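Putative Lipoprotein (Clostridium perfringens, PDB 5J7R) is of unknown function but, as a putative lipoprotein carrying a sporulation and spore germination (GerMN-type) domain, may act at the cell envelope. Local coordinates at residues T113-I118 against E155-L160. Residues are numbered along the deposited sequence; the frame is centred on the assembly and turned at random. Where two conformers were deposited one is given.
Sequences TLEGII and EDIPNL
I157 points its CD1 methyl at one face of helix 107-121, where it meets L114, E115 and I118, and the whole contact is apolar. The methyl approaches CD1 of I118 tip to tip at 3.8 Å. It also lies over the backbone at L114, 4.3 Å from C of L114 and 4.4 Å from its CB. L114 and I118 stand one helical turn apart, with I118 N hydrogen-bonded to L114 O at 3.1 Å, and so put their side chains on the same face of the helix. Both are buried aliphatic residues, which suits a face that must offer an apolar surface to sheet and loop alike. Isoleucine suits the loop side: CG1 of I157 lies anti to the carbonyl carbon (chi1 -62°) and the chain is extended at chi2 176°, which carries CD1 forward to the helix while the CG2 branch stays nearer its own backbone.

E115 flanks this face with its hydrocarbon part. Its side chain passes I157 at a slant, and CG comes to 3.4 Å from CD1 of I157. Extended beyond CG, the glutamate offers methylenes to the contact and carries its carboxylate onward to a polar partner, OE2 accepting a hydrogen bond from NE2 of Q111, while I42 of the second subunit also packs on E115.

The loop itself makes a turn with helical backbone angles, closed by the hydrogen bond from L160 N to I157 O at 3.1 Å. F146 touches both L114 and I157, F152 touches I118 and L160, and L114 and I118 rest on strand 129-134 through I132 and I130. Helix 107-121 is thus packed on its mixed sheet and also covered by the C-terminal loop, a peripheral extension of the hydrophobic core of an alpha/beta domain.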
ATOM      1  N   THR A 113      21.221 -15.660   2.979  1.00 59.67           N
ATOM      2  CA  THR A 113      19.874 -15.761   2.441  1.00 55.97           C
ATOM      3  C   THR A 113      18.834 -15.501   3.520  1.00 55.94           C
ATOM      4  O   THR A 113      17.953 -14.660   3.343  1.00 55.54           O
ATOM      5  CB  THR A 113      19.622 -17.146   1.823  1.00 59.32           C
ATOM      6  OG1 THR A 113      20.431 -17.292   0.653  1.00 56.77           O
ATOM      7  CG2 THR A 113      18.151 -17.322   1.432  1.00 60.37           C
ATOM      8  N   LEU A 114      18.943 -16.204   4.641  1.00 56.59           N
ATOM      9  CA  LEU A 114      17.987 -16.027   5.738  1.00 56.98           C
ATOM     10  C   LEU A 114      18.059 -14.611   6.331  1.00 58.68           C
ATOM     11  O   LEU A 114      17.023 -14.011   6.633  1.00 66.15           O
ATOM     12  CB  LEU A 114      18.185 -17.099   6.814  1.00 56.66           C
ATOM     13  CG  LEU A 114      18.122 -18.556   6.313  1.00 58.22           C
ATOM     14  CD1 LEU A 114      18.295 -19.510   7.488  1.00 61.15           C
ATOM     15  CD2 LEU A 114      16.842 -18.880   5.555  1.00 58.58           C
ATOM     16  N   GLU A 115      19.267 -14.074   6.483  1.00 59.88           N
ATOM     17  CA  GLU A 115      19.424 -12.717   7.013  1.00 61.28           C
ATOM     18  C   GLU A 115      18.879 -11.679   6.019  1.00 58.39           C
ATOM     19  O   GLU A 115      18.328 -10.661   6.433  1.00 58.23           O
ATOM     20  CB  GLU A 115      20.882 -12.405   7.362  1.00 63.73           C
ATOM     21  CG  GLU A 115      21.410 -13.184   8.559  1.00 69.21           C
ATOM     22  CD  GLU A 115      22.863 -12.873   8.909  1.00 72.50           C
ATOM     23  OE1 GLU A 115      23.538 -12.225   8.095  1.00 78.02           O
ATOM     24  OE2 GLU A 115      23.342 -13.293   9.989  1.00 76.46           O
ATOM     25  N   GLY A 116      19.033 -11.949   4.719  1.00 53.51           N
ATOM     26  CA  GLY A 116      18.543 -11.050   3.665  1.00 53.09           C
ATOM     27  C   GLY A 116      17.019 -10.981   3.599  1.00 47.03           C
ATOM     28  O   GLY A 116      16.446  -9.910   3.436  1.00 43.54           O
ATOM     29  N   ILE A 117      16.373 -12.133   3.741  1.00 47.18           N
ATOM     30  CA  ILE A 117      14.922 -12.209   3.740  1.00 49.22           C
ATOM     31  C   ILE A 117      14.392 -11.461   4.977  1.00 49.41           C
ATOM     32  O   ILE A 117      13.508 -10.620   4.861  1.00 50.32           O
ATOM     33  CB  ILE A 117      14.432 -13.671   3.703  1.00 49.46           C
ATOM     34  CG1 ILE A 117      14.873 -14.317   2.385  1.00 50.46           C
ATOM     35  CG2 ILE A 117      12.910 -13.741   3.795  1.00 50.54           C
ATOM     36  CD1 ILE A 117      14.627 -15.812   2.300  1.00 51.17           C
ATOM     37  N   ILE A 118      14.964 -11.752   6.139  1.00 52.14           N
ATOM     38  CA  ILE A 118      14.558 -11.105   7.394  1.00 53.07           C
ATOM     39  C   ILE A 118      14.767  -9.608   7.362  1.00 52.32           C
ATOM     40  O   ILE A 118      13.867  -8.851   7.711  1.00 54.90           O
ATOM     41  CB  ILE A 118      15.294 -11.710   8.606  1.00 56.77           C
ATOM     42  CG1 ILE A 118      14.760 -13.125   8.846  1.00 62.34           C
ATOM     43  CG2 ILE A 118      15.067 -10.874   9.868  1.00 57.77           C
ATOM     44  CD1 ILE A 118      15.443 -13.875   9.970  1.00 67.84           C
ATOM     45  N   GLU A 155      17.610 -12.631  15.697  0.50103.09           N
ATOM     46  CA  GLU A 155      18.251 -13.184  16.906  0.50108.65           C
ATOM     47  C   GLU A 155      18.355 -14.711  16.925  0.50107.20           C
ATOM     48  O   GLU A 155      19.337 -15.265  17.406  0.50108.96           O
ATOM     49  CB  GLU A 155      17.471 -12.761  18.159  0.50112.91           C
ATOM     50  CG  GLU A 155      17.365 -11.261  18.381  0.50115.35           C
ATOM     51  CD  GLU A 155      18.716 -10.600  18.568  0.50119.62           C
ATOM     52  OE1 GLU A 155      18.767  -9.353  18.613  0.50121.28           O
ATOM     53  OE2 GLU A 155      19.726 -11.326  18.670  0.50123.11           O
ATOM     54  N   ASP A 156      17.331 -15.376  16.403  1.00103.72           N
ATOM     55  CA  ASP A 156      17.277 -16.837  16.378  1.00102.17           C
ATOM     56  C   ASP A 156      18.188 -17.543  15.365  1.00 99.29           C
ATOM     57  O   ASP A 156      18.379 -18.743  15.484  1.00 99.02           O
ATOM     58  CB  ASP A 156      15.830 -17.267  16.085  1.00 99.71           C
ATOM     59  CG  ASP A 156      14.817 -16.679  17.072  1.00101.82           C
ATOM     60  OD1 ASP A 156      15.137 -16.551  18.273  1.00105.57           O
ATOM     61  OD2 ASP A 156      13.684 -16.363  16.632  1.00 97.01           O
ATOM     62  N   ILE A 157      18.754 -16.821  14.395  1.00 98.20           N
ATOM     63  CA  ILE A 157      19.586 -17.459  13.343  1.00 99.15           C
ATOM     64  C   ILE A 157      20.780 -18.295  13.835  1.00101.49           C
ATOM     65  O   ILE A 157      20.905 -19.458  13.436  1.00100.92           O
ATOM     66  CB  ILE A 157      20.019 -16.456  12.238  1.00101.38           C
ATOM     67  CG1 ILE A 157      18.783 -15.895  11.521  1.00 99.83           C
ATOM     68  CG2 ILE A 157      20.929 -17.139  11.217  1.00100.26           C
ATOM     69  CD1 ILE A 157      19.087 -14.826  10.493  1.00100.16           C
ATOM     70  N   PRO A 158      21.670 -17.717  14.673  1.00106.47           N
ATOM     71  CA  PRO A 158      22.812 -18.520  15.171  1.00109.38           C
ATOM     72  C   PRO A 158      22.402 -19.813  15.907  1.00109.11           C
ATOM     73  O   PRO A 158      23.086 -20.830  15.788  1.00108.15           O
ATOM     74  CB  PRO A 158      23.526 -17.558  16.129  1.00113.59           C
ATOM     75  CG  PRO A 158      23.169 -16.198  15.638  1.00111.32           C
ATOM     76  CD  PRO A 158      21.765 -16.310  15.111  1.00107.67           C
ATOM     77  N   ASN A 159      21.284 -19.765  16.632  1.00109.19           N
ATOM     78  CA  ASN A 159      20.770 -20.919  17.384  1.00111.80           C
ATOM     79  C   ASN A 159      20.176 -22.027  16.509  1.00105.41           C
ATOM     80  O   ASN A 159      19.981 -23.143  16.979  1.00106.51           O
ATOM     81  CB  ASN A 159      19.682 -20.467  18.366  1.00116.54           C
ATOM     82  CG  ASN A 159      20.179 -19.440  19.369  1.00125.13           C
ATOM     83  OD1 ASN A 159      21.368 -19.121  19.422  1.00127.29           O
ATOM     84  ND2 ASN A 159      19.260 -18.915  20.174  1.00129.70           N
ATOM     85  N   LEU A 160      19.878 -21.714  15.249  1.00100.52           N
ATOM     86  CA  LEU A 160      19.278 -22.683  14.313  1.00 95.81           C
ATOM     87  C   LEU A 160      20.284 -23.413  13.428  1.00 92.77           C
ATOM     88  O   LEU A 160      19.885 -24.127  12.506  1.00 87.19           O
ATOM     89  CB  LEU A 160      18.260 -21.957  13.415  1.00 92.14           C
ATOM     90  CG  LEU A 160      17.067 -21.314  14.135  1.00 92.71           C
ATOM     91  CD1 LEU A 160      16.280 -20.408  13.195  1.00 87.71           C
ATOM     92  CD2 LEU A 160      16.167 -22.363  14.774  1.00 93.70           C
TER